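Local coordinates for protein 4-amino-4-deoxy-L-arabinose transferase or related glycosyltransferases of PMT family (Cupriavidus metallidurans, PDB 5EZM) that probably transfers aminoarabinose to lipid A in the cell membrane, as a zinc-binding glycosyltransferase of the GT-C fold, at residues A[43-48]-A[445-450]; A[141-146]-A[438-443]; A[414-419]-A[450-455]. One frame throughout, in Å; residues are numbered along the deposited sequence.

Interaction 1: residues A[43-48]-A[445-450]; sequences VVWFVS and GMYLGF. With MPG ([(Z)-octadec-9-enyl] (2R)-2,3-bis(oxidanyl)propanoate), chain B.
In the helical membrane bundle of this GT-C enzyme, Tyr-447 of helix 435-456 reaches out to Val-44 and Trp-45 of helix 31-47. The two segments run almost parallel, at 14°, with axes 11.5 Å apart, and it is chiefly the long Tyr-447 side chain that reaches across so wide a gap. Tyr-447 has CG anti to its backbone N (chi1 165°), which sends the ring across the interface until OH lies 3.2 Å from Trp-45 CA. That hydroxyl is also near Trp-45 N, but at too poor an angle to bond it, so the join is one of packing. The phenol passes between two neighbours. Val-44, pointing the opposite way, slides past with CG1 3.7 Å from Tyr-447 CE2, whereas the Trp-45 side chain runs at about a right angle to that of Tyr-447, its CE3 3.9 Å from Tyr-447 CZ. Leu-448 CD2 adds a further apolar touch to Val-44 CG1 at 3.9 Å. On the far side of helix 31-47, Phe-46 CD1 lies 3.6 Å from C8 of a bound lipid. Around the contact, Trp-45 NE1 is hydrogen-bonded to Ala-115 O of helix 112-133, Tyr-447 packs on Ser-152 of helix 149-155, and Met-446 turns to helix 403-430.

Interaction 2: residues A[141-146]-A[438-443]; sequences TGLALL and SVAVYA. With MPG ([(Z)-octadec-9-enyl] (2R)-2,3-bis(oxidanyl)propanoate), chain C.
Ala-443 N donates a hydrogen bond of 2.9 Å to Val-439 O, a helical bond that joins two of the three residues of helix 435-456 on which Leu-143 packs. Ala-440 is the third, and together they offer a low surface to helix 135-147. Leu-143 supplies the bulk. Its CB is 4.0 Å from Ala-443 CB, and its carbonyl oxygen, Leu-143 O, comes 3.6 Å from the same methyl. Further out, the side chain turns back toward the start of its own helix, because CG lies beside the backbone N and anti to the carbonyl carbon (chi1 -57°). CD1 thereby lands against Ala-440, 3.7 Å from its CA, with Val-439 CG1 alongside. This is helix packing by one leucine set against two alanines, with a valine at the side, worked out between two nearly parallel helices of the membrane bundle that cross at 20°. The other branch of the leucine meets a different partner: Leu-143 CD2 is 3.6 Å from C8 of a bound lipid whose chain lies across both helices. Ala-440 CB meets the same lipid at C6, 3.7 Å away, and Leu-146 CD1 meets it at C14, 3.8 Å away. Away from the lipid, Tyr-442 OH is hydrogen-bonded to Pro-298 O, and the tyrosine ring meets Trp-372 edge-to-face. Helix 352-365 flanks both partners, touching Ala-144 through Ala-360 and Val-439 through Leu-364.

Interaction 3: residues A[414-419]-A[450-455]; sequences AVAFVV and FTVALL. With MPG ([(Z)-octadec-9-enyl] (2R)-2,3-bis(oxidanyl)propanoate), chain D; MPG ([(Z)-octadec-9-enyl] (2R)-2,3-bis(oxidanyl)propanoate), chain X.
Val-452 sets its CB 4.2 Å from Ala-416 CB, and from there its two branches part company. CG1, anti to the backbone N (chi1 171°), is directed at helix 403-430, where it lies 4.0 Å from Val-415 CG1 and close to Ala-416 N; the two valines cross at about a right angle. CG2 instead turns to a bound lipid, 3.7 Å from C1 of the chain D molecule. Beside the valine, Ala-416 CB sits 3.9 Å from Ala-453 CB and 3.8 Å from Ala-453 N, reaching the backbone as well as the methyl. The principle is a familiar one: where alanines meet at an interface, helices can come close, and here the axes are 7.9 Å apart. At 171° the segments are antiparallel, as expected of the helical hairpin that helices 403-430 and 435-456 form about a short turn. Leu-455 CD1 extends the lipid-facing side, 4.0 Å from C3 of the chain D lipid, and Leu-455 CB lies near C8 of the chain X lipid. Tyr-409, earlier on helix 403-430, adds a polar tie, its OH hydrogen-bonded to Ala-453 O. Behind that helix, Phe-417 and Val-418 pack on Leu-387 of helix 369-389, while on helix 435-456 Leu-454 packs on His-156.

Overall arrangement
Helix 435-456 runs through all three contacts, meeting helix 135-147 in interaction 2, helix 31-47 in interaction 1 and helix 403-430 in interaction 3. The touching residues of interactions 1 and 2 are all buried; interaction 3 reaches the surface at Val-415. All are apolar, but the side chains used differ with the spacing: a tyrosine reaches across the wide gap of interaction 1 to a valine and a tryptophan, a leucine meets alanines in interaction 2, and alanines and valines meet at close range in interaction 3. The neighbours touch: Tyr-447 CD1 lies 3.6 Å from Leu-146 O, and Gly-449 CA lies 3.5 Å from Val-419 CG1. Interactions 2 and 3 do not. Bound lipids border each one.

Interaction 1: residues A[43-48]-A[445-450]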
loop_
_atom_site.group_PDB
_atom_site.type_symbol
_atom_site.label_atom_id
_atom_site.label_comp_id
_atom_site.label_asym_id
_atom_site.label_seq_id
_atom_site.Cartn_x
_atom_site.Cartn_y
_atom_site.Cartn_z
ATOM N N VAL A 43 -3.519 13.139 -14.159
ATOM C CA VAL A 43 -3.183 14.330 -13.387
ATOM C C VAL A 43 -3.732 14.217 -11.968
ATOM O O VAL A 43 -3.067 14.604 -11.000
ATOM C CB VAL A 43 -3.684 15.596 -14.108
ATOM C CG1 VAL A 43 -5.177 15.513 -14.373
ATOM C CG2 VAL A 43 -3.343 16.841 -13.303
ATOM N N VAL A 44 -4.933 13.649 -11.813
ATOM C CA VAL A 44 -5.437 13.437 -10.461
ATOM C C VAL A 44 -4.632 12.343 -9.778
ATOM O O VAL A 44 -4.403 12.392 -8.562
ATOM C CB VAL A 44 -6.945 13.116 -10.488
ATOM C CG1 VAL A 44 -7.438 12.660 -9.116
ATOM C CG2 VAL A 44 -7.730 14.335 -10.945
ATOM N N TRP A 45 -4.152 11.369 -10.554
ATOM C CA TRP A 45 -3.420 10.243 -9.986
ATOM C C TRP A 45 -2.141 10.698 -9.297
ATOM O O TRP A 45 -1.813 10.220 -8.204
ATOM C CB TRP A 45 -3.112 9.232 -11.089
ATOM C CG TRP A 45 -2.541 7.938 -10.608
ATOM C CD1 TRP A 45 -1.220 7.629 -10.459
ATOM C CD2 TRP A 45 -3.274 6.767 -10.232
ATOM N NE1 TRP A 45 -1.087 6.339 -10.007
ATOM C CE2 TRP A 45 -2.333 5.789 -9.859
ATOM C CE3 TRP A 45 -4.634 6.452 -10.173
ATOM C CZ2 TRP A 45 -2.711 4.519 -9.431
ATOM C CZ3 TRP A 45 -5.006 5.191 -9.747
ATOM C CH2 TRP A 45 -4.049 4.240 -9.384
ATOM N N PHE A 46 -1.411 11.628 -9.908
ATOM C CA PHE A 46 -0.112 12.039 -9.382
ATOM C C PHE A 46 -0.184 13.255 -8.469
ATOM O O PHE A 46 0.493 13.278 -7.435
ATOM C CB PHE A 46 0.864 12.300 -10.533
ATOM C CG PHE A 46 1.318 11.043 -11.217
ATOM C CD1 PHE A 46 2.349 10.285 -10.683
ATOM C CD2 PHE A 46 0.697 10.603 -12.373
ATOM C CE1 PHE A 46 2.760 9.118 -11.297
ATOM C CE2 PHE A 46 1.107 9.435 -12.993
ATOM C CZ PHE A 46 2.139 8.693 -12.453
ATOM N N VAL A 47 -0.992 14.261 -8.816
ATOM C CA VAL A 47 -1.124 15.437 -7.956
ATOM C C VAL A 47 -1.573 15.024 -6.557
ATOM O O VAL A 47 -0.992 15.446 -5.549
ATOM C CB VAL A 47 -2.088 16.459 -8.584
ATOM C CG1 VAL A 47 -2.471 17.528 -7.565
ATOM C CG2 VAL A 47 -1.455 17.090 -9.815
ATOM N N SER A 48 -2.592 14.162 -6.479
ATOM C CA SER A 48 -3.088 13.697 -5.187
ATOM C C SER A 48 -2.015 12.998 -4.361
ATOM O O SER A 48 -2.186 12.846 -3.146
ATOM C CB SER A 48 -4.280 12.761 -5.389
ATOM O OG SER A 48 -3.952 11.707 -6.275
ATOM N N GLY A 445 -16.459 9.358 -11.445
ATOM C CA GLY A 445 -17.041 9.974 -10.265
ATOM C C GLY A 445 -16.657 9.255 -8.988
ATOM O O GLY A 445 -16.324 9.889 -7.984
ATOM N N MET A 446 -16.691 7.920 -9.010
ATOM C CA MET A 446 -16.285 7.145 -7.840
ATOM C C MET A 446 -14.826 7.400 -7.496
ATOM O O MET A 446 -14.482 7.628 -6.331
ATOM C CB MET A 446 -16.524 5.656 -8.090
ATOM C CG MET A 446 -17.981 5.270 -8.091
ATOM S SD MET A 446 -18.713 5.580 -6.479
ATOM C CE MET A 446 -20.349 6.101 -6.966
ATOM N N TYR A 447 -13.951 7.368 -8.504
ATOM C CA TYR A 447 -12.525 7.551 -8.262
ATOM C C TYR A 447 -12.240 8.924 -7.668
ATOM O O TYR A 447 -11.496 9.048 -6.688
ATOM C CB TYR A 447 -11.748 7.350 -9.562
ATOM C CG TYR A 447 -10.326 7.855 -9.507
ATOM C CD1 TYR A 447 -9.385 7.247 -8.690
ATOM C CD2 TYR A 447 -9.924 8.936 -10.279
ATOM C CE1 TYR A 447 -8.086 7.703 -8.639
ATOM C CE2 TYR A 447 -8.626 9.396 -10.238
ATOM C CZ TYR A 447 -7.713 8.776 -9.416
ATOM O OH TYR A 447 -6.418 9.233 -9.368
ATOM N N LEU A 448 -12.830 9.973 -8.249
ATOM C CA LEU A 448 -12.669 11.303 -7.674
ATOM C C LEU A 448 -13.234 11.358 -6.260
ATOM O O LEU A 448 -12.675 12.026 -5.384
ATOM C CB LEU A 448 -13.336 12.350 -8.565
ATOM C CG LEU A 448 -12.750 12.534 -9.969
ATOM C CD1 LEU A 448 -13.501 13.614 -10.732
ATOM C CD2 LEU A 448 -11.265 12.851 -9.906
ATOM N N GLY A 449 -14.334 10.647 -6.015
ATOM C CA GLY A 449 -14.946 10.610 -4.702
ATOM C C GLY A 449 -14.036 10.034 -3.640
ATOM O O GLY A 449 -13.736 10.693 -2.639
ATOM N N PHE A 450 -13.577 8.800 -3.853
ATOM C CA PHE A 450 -12.683 8.183 -2.882
ATOM C C PHE A 450 -11.353 8.918 -2.799
ATOM O O PHE A 450 -10.711 8.911 -1.741
ATOM C CB PHE A 450 -12.475 6.709 -3.225
ATOM C CG PHE A 450 -13.685 5.860 -2.962
ATOM C CD1 PHE A 450 -14.022 5.497 -1.668
ATOM C CD2 PHE A 450 -14.492 5.438 -4.002
ATOM C CE1 PHE A 450 -15.136 4.723 -1.417
ATOM C CE2 PHE A 450 -15.608 4.663 -3.756
ATOM C CZ PHE A 450 -15.929 4.306 -2.460
HETATM C C2 MPG B . 1.985 18.083 -6.689
HETATM C C3 MPG B . 3.159 17.504 -7.467
HETATM C C4 MPG B . 2.840 16.159 -8.101
HETATM C C5 MPG B . 4.091 15.525 -8.728
HETATM C C6 MPG B . 3.771 14.430 -9.759
HETATM C C7 MPG B . 5.048 13.896 -10.439
HETATM C C8 MPG B . 4.757 12.779 -11.468
HETATM C C9 MPG B . 6.031 11.990 -11.857
HETATM C C10 MPG B . 5.706 10.704 -12.666
HETATM C C11 MPG B . 6.919 9.757 -12.790
HETATM C C12 MPG B . 6.651 8.554 -13.759
HETATM C C1 MPG B . 2.353 19.372 -5.948
#

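Interaction 2: residues A[141-146]-A[438-443]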
loop_
_atom_site.group_PDB
_atom_site.type_symbol
_atom_site.label_atom_id
_atom_site.label_comp_id
_atom_site.label_asym_id
_atom_site.label_seq_id
_atom_site.Cartn_x
_atom_site.Cartn_y
_atom_site.Cartn_z
ATOM N N THR A 141 -12.439 -3.211 -17.580
ATOM C CA THR A 141 -11.490 -3.613 -16.545
ATOM C C THR A 141 -10.706 -2.413 -16.027
ATOM O O THR A 141 -10.526 -2.258 -14.811
ATOM C CB THR A 141 -10.549 -4.692 -17.088
ATOM O OG1 THR A 141 -11.212 -5.961 -17.067
ATOM C CG2 THR A 141 -9.280 -4.783 -16.259
ATOM N N GLY A 142 -10.239 -1.549 -16.935
ATOM C CA GLY A 142 -9.558 -0.339 -16.501
ATOM C C GLY A 142 -10.444 0.545 -15.643
ATOM O O GLY A 142 -10.029 1.021 -14.582
ATOM N N LEU A 143 -11.683 0.767 -16.088
ATOM C CA LEU A 143 -12.629 1.544 -15.290
ATOM C C LEU A 143 -12.879 0.885 -13.940
ATOM O O LEU A 143 -12.934 1.565 -12.906
ATOM C CB LEU A 143 -13.940 1.709 -16.055
ATOM C CG LEU A 143 -13.791 2.365 -17.426
ATOM C CD1 LEU A 143 -15.075 2.247 -18.221
ATOM C CD2 LEU A 143 -13.390 3.814 -17.260
ATOM N N ALA A 144 -13.025 -0.441 -13.933
ATOM C CA ALA A 144 -13.262 -1.168 -12.691
ATOM C C ALA A 144 -12.136 -0.933 -11.692
ATOM O O ALA A 144 -12.381 -0.541 -10.545
ATOM C CB ALA A 144 -13.422 -2.658 -12.984
ATOM N N LEU A 145 -10.891 -1.168 -12.113
ATOM C CA LEU A 145 -9.767 -0.975 -11.204
ATOM C C LEU A 145 -9.613 0.486 -10.800
ATOM O O LEU A 145 -9.196 0.774 -9.671
ATOM C CB LEU A 145 -8.483 -1.500 -11.844
ATOM C CG LEU A 145 -8.479 -3.008 -12.102
ATOM C CD1 LEU A 145 -7.186 -3.431 -12.768
ATOM C CD2 LEU A 145 -8.681 -3.768 -10.803
ATOM N N LEU A 146 -9.956 1.419 -11.692
ATOM C CA LEU A 146 -9.863 2.832 -11.346
ATOM C C LEU A 146 -10.846 3.189 -10.238
ATOM O O LEU A 146 -10.482 3.855 -9.262
ATOM C CB LEU A 146 -10.108 3.694 -12.584
ATOM C CG LEU A 146 -10.018 5.209 -12.374
ATOM C CD1 LEU A 146 -8.600 5.626 -12.009
ATOM C CD2 LEU A 146 -10.499 5.960 -13.605
ATOM N N SER A 438 -21.582 5.529 -19.820
ATOM C CA SER A 438 -22.171 5.663 -18.490
ATOM C C SER A 438 -21.259 5.067 -17.423
ATOM O O SER A 438 -21.024 5.681 -16.374
ATOM C CB SER A 438 -23.548 4.994 -18.465
ATOM O OG SER A 438 -24.218 5.230 -17.241
ATOM N N VAL A 439 -20.723 3.871 -17.681
ATOM C CA VAL A 439 -19.828 3.227 -16.724
ATOM C C VAL A 439 -18.539 4.026 -16.577
ATOM O O VAL A 439 -17.968 4.106 -15.484
ATOM C CB VAL A 439 -19.554 1.769 -17.145
ATOM C CG1 VAL A 439 -18.573 1.110 -16.195
ATOM C CG2 VAL A 439 -20.843 0.975 -17.177
ATOM N N ALA A 440 -18.062 4.635 -17.666
ATOM C CA ALA A 440 -16.838 5.430 -17.597
ATOM C C ALA A 440 -17.026 6.661 -16.717
ATOM O O ALA A 440 -16.202 6.942 -15.837
ATOM C CB ALA A 440 -16.399 5.839 -19.004
ATOM N N VAL A 441 -18.112 7.406 -16.940
ATOM C CA VAL A 441 -18.387 8.587 -16.127
ATOM C C VAL A 441 -18.624 8.196 -14.673
ATOM O O VAL A 441 -18.143 8.860 -13.747
ATOM C CB VAL A 441 -19.585 9.358 -16.710
ATOM C CG1 VAL A 441 -19.948 10.518 -15.816
ATOM C CG2 VAL A 441 -19.265 9.844 -18.116
ATOM N N TYR A 442 -19.367 7.108 -14.453
ATOM C CA TYR A 442 -19.634 6.632 -13.098
ATOM C C TYR A 442 -18.340 6.273 -12.373
ATOM O O TYR A 442 -18.119 6.682 -11.225
ATOM C CB TYR A 442 -20.585 5.438 -13.176
ATOM C CG TYR A 442 -20.644 4.537 -11.964
ATOM C CD1 TYR A 442 -21.569 4.761 -10.955
ATOM C CD2 TYR A 442 -19.802 3.437 -11.849
ATOM C CE1 TYR A 442 -21.642 3.927 -9.856
ATOM C CE2 TYR A 442 -19.865 2.598 -10.756
ATOM C CZ TYR A 442 -20.787 2.849 -9.762
ATOM O OH TYR A 442 -20.855 2.018 -8.670
ATOM N N ALA A 443 -17.462 5.517 -13.036
ATOM C CA ALA A 443 -16.191 5.139 -12.427
ATOM C C ALA A 443 -15.319 6.358 -12.155
ATOM O O ALA A 443 -14.623 6.413 -11.134
ATOM C CB ALA A 443 -15.452 4.147 -13.324
HETATM C C2 MPG C . -17.346 6.188 -24.772
HETATM C C3 MPG C . -15.859 6.328 -24.461
HETATM C C4 MPG C . -15.564 6.278 -22.968
HETATM C C5 MPG C . -14.063 6.419 -22.661
HETATM C C6 MPG C . -13.616 5.523 -21.492
HETATM C C7 MPG C . -12.128 5.128 -21.568
HETATM C C8 MPG C . -11.771 4.048 -20.519
HETATM C C9 MPG C . -10.252 3.919 -20.247
HETATM C C10 MPG C . -9.959 3.457 -18.792
HETATM C C11 MPG C . -8.485 3.674 -18.382
HETATM C C12 MPG C . -8.303 3.957 -16.848
HETATM C C13 MPG C . -6.834 4.260 -16.483
HETATM C C14 MPG C . -6.692 5.173 -15.224
HETATM C C1 MPG C . -17.612 5.923 -26.257
#

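Interaction 3: residues A[414-419]-A[450-455]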
loop_
_atom_site.group_PDB
_atom_site.type_symbol
_atom_site.label_atom_id
_atom_site.label_comp_id
_atom_site.label_asym_id
_atom_site.label_seq_id
_atom_site.Cartn_x
_atom_site.Cartn_y
_atom_site.Cartn_z
ATOM N N ALA A 414 -18.409 14.004 3.446
ATOM C CA ALA A 414 -19.667 14.411 2.834
ATOM C C ALA A 414 -19.452 14.889 1.405
ATOM O O ALA A 414 -20.214 14.528 0.500
ATOM C CB ALA A 414 -20.330 15.502 3.673
ATOM N N VAL A 415 -18.410 15.695 1.181
ATOM C CA VAL A 415 -18.078 16.128 -0.174
ATOM C C VAL A 415 -17.789 14.921 -1.061
ATOM O O VAL A 415 -18.211 14.872 -2.224
ATOM C CB VAL A 415 -16.892 17.112 -0.148
ATOM C CG1 VAL A 415 -16.332 17.323 -1.548
ATOM C CG2 VAL A 415 -17.318 18.442 0.452
ATOM N N ALA A 416 -17.079 13.925 -0.522
ATOM C CA ALA A 416 -16.757 12.734 -1.305
ATOM C C ALA A 416 -18.024 12.024 -1.773
ATOM O O ALA A 416 -18.173 11.704 -2.961
ATOM C CB ALA A 416 -15.874 11.791 -0.486
ATOM N N PHE A 417 -18.961 11.776 -0.856
ATOM C CA PHE A 417 -20.198 11.132 -1.286
ATOM C C PHE A 417 -21.003 12.033 -2.216
ATOM O O PHE A 417 -21.748 11.532 -3.069
ATOM C CB PHE A 417 -21.030 10.711 -0.075
ATOM C CG PHE A 417 -20.509 9.477 0.609
ATOM C CD1 PHE A 417 -20.556 8.248 -0.028
ATOM C CD2 PHE A 417 -19.965 9.549 1.880
ATOM C CE1 PHE A 417 -20.073 7.112 0.592
ATOM C CE2 PHE A 417 -19.479 8.415 2.508
ATOM C CZ PHE A 417 -19.534 7.195 1.863
ATOM N N VAL A 418 -20.851 13.353 -2.095
ATOM C CA VAL A 418 -21.570 14.255 -2.989
ATOM C C VAL A 418 -21.037 14.130 -4.414
ATOM O O VAL A 418 -21.812 14.038 -5.371
ATOM C CB VAL A 418 -21.503 15.705 -2.477
ATOM C CG1 VAL A 418 -21.895 16.679 -3.579
ATOM C CG2 VAL A 418 -22.435 15.881 -1.291
ATOM N N VAL A 419 -19.711 14.111 -4.580
ATOM C CA VAL A 419 -19.173 13.970 -5.930
ATOM C C VAL A 419 -19.478 12.579 -6.478
ATOM O O VAL A 419 -19.702 12.419 -7.688
ATOM C CB VAL A 419 -17.664 14.303 -5.972
ATOM C CG1 VAL A 419 -16.895 13.508 -4.961
ATOM C CG2 VAL A 419 -17.088 14.064 -7.362
ATOM N N PHE A 450 -13.577 8.800 -3.853
ATOM C CA PHE A 450 -12.683 8.183 -2.882
ATOM C C PHE A 450 -11.353 8.918 -2.799
ATOM O O PHE A 450 -10.711 8.911 -1.741
ATOM C CB PHE A 450 -12.475 6.709 -3.225
ATOM C CG PHE A 450 -13.685 5.860 -2.962
ATOM C CD1 PHE A 450 -14.022 5.497 -1.668
ATOM C CD2 PHE A 450 -14.492 5.438 -4.002
ATOM C CE1 PHE A 450 -15.136 4.723 -1.417
ATOM C CE2 PHE A 450 -15.608 4.663 -3.756
ATOM C CZ PHE A 450 -15.929 4.306 -2.460
ATOM N N THR A 451 -10.928 9.562 -3.888
ATOM C CA THR A 451 -9.744 10.410 -3.813
ATOM C C THR A 451 -9.968 11.557 -2.838
ATOM O O THR A 451 -9.108 11.852 -2.000
ATOM C CB THR A 451 -9.376 10.941 -5.199
ATOM O OG1 THR A 451 -8.932 9.857 -6.027
ATOM C CG2 THR A 451 -8.263 11.976 -5.093
ATOM N N VAL A 452 -11.132 12.209 -2.921
ATOM C CA VAL A 452 -11.455 13.259 -1.958
ATOM C C VAL A 452 -11.500 12.688 -0.548
ATOM O O VAL A 452 -11.030 13.317 0.407
ATOM C CB VAL A 452 -12.781 13.948 -2.333
ATOM C CG1 VAL A 452 -13.219 14.891 -1.220
ATOM C CG2 VAL A 452 -12.635 14.702 -3.644
ATOM N N ALA A 453 -12.055 11.482 -0.392
ATOM C CA ALA A 453 -12.099 10.869 0.929
ATOM C C ALA A 453 -10.700 10.606 1.474
ATOM O O ALA A 453 -10.484 10.683 2.689
ATOM C CB ALA A 453 -12.909 9.575 0.884
ATOM N N LEU A 454 -9.737 10.304 0.599
ATOM C CA LEU A 454 -8.375 10.065 1.066
ATOM C C LEU A 454 -7.666 11.374 1.392
ATOM O O LEU A 454 -7.020 11.494 2.439
ATOM C CB LEU A 454 -7.586 9.267 0.024
ATOM C CG LEU A 454 -6.145 8.902 0.405
ATOM C CD1 LEU A 454 -6.088 8.270 1.784
ATOM C CD2 LEU A 454 -5.513 7.984 -0.633
ATOM N N LEU A 455 -7.777 12.369 0.507
ATOM C CA LEU A 455 -7.183 13.672 0.782
ATOM C C LEU A 455 -7.755 14.292 2.049
ATOM O O LEU A 455 -7.047 15.004 2.768
ATOM C CB LEU A 455 -7.399 14.607 -0.405
ATOM C CG LEU A 455 -6.771 14.179 -1.730
ATOM C CD1 LEU A 455 -7.148 15.158 -2.825
ATOM C CD2 LEU A 455 -5.258 14.066 -1.606
HETATM C C2 MPG D . -10.172 16.607 -5.972
HETATM C C3 MPG D . -8.784 16.087 -6.329
HETATM C C4 MPG D . -7.760 17.204 -6.464
HETATM C C5 MPG D . -6.682 16.868 -7.506
HETATM C C6 MPG D . -6.076 18.127 -8.148
HETATM C C1 MPG D . -11.274 15.936 -6.798
HETATM C C2 MPG X . -8.422 20.681 5.116
HETATM C C3 MPG X . -7.249 19.721 4.966
HETATM C C4 MPG X . -7.433 18.730 3.825
HETATM C C5 MPG X . -8.214 19.315 2.637
HETATM C C6 MPG X . -8.701 18.238 1.652
HETATM C C7 MPG X . -9.123 18.836 0.295
HETATM C C8 MPG X . -9.709 17.782 -0.676
HETATM C C1 MPG X . -8.509 21.264 6.528
#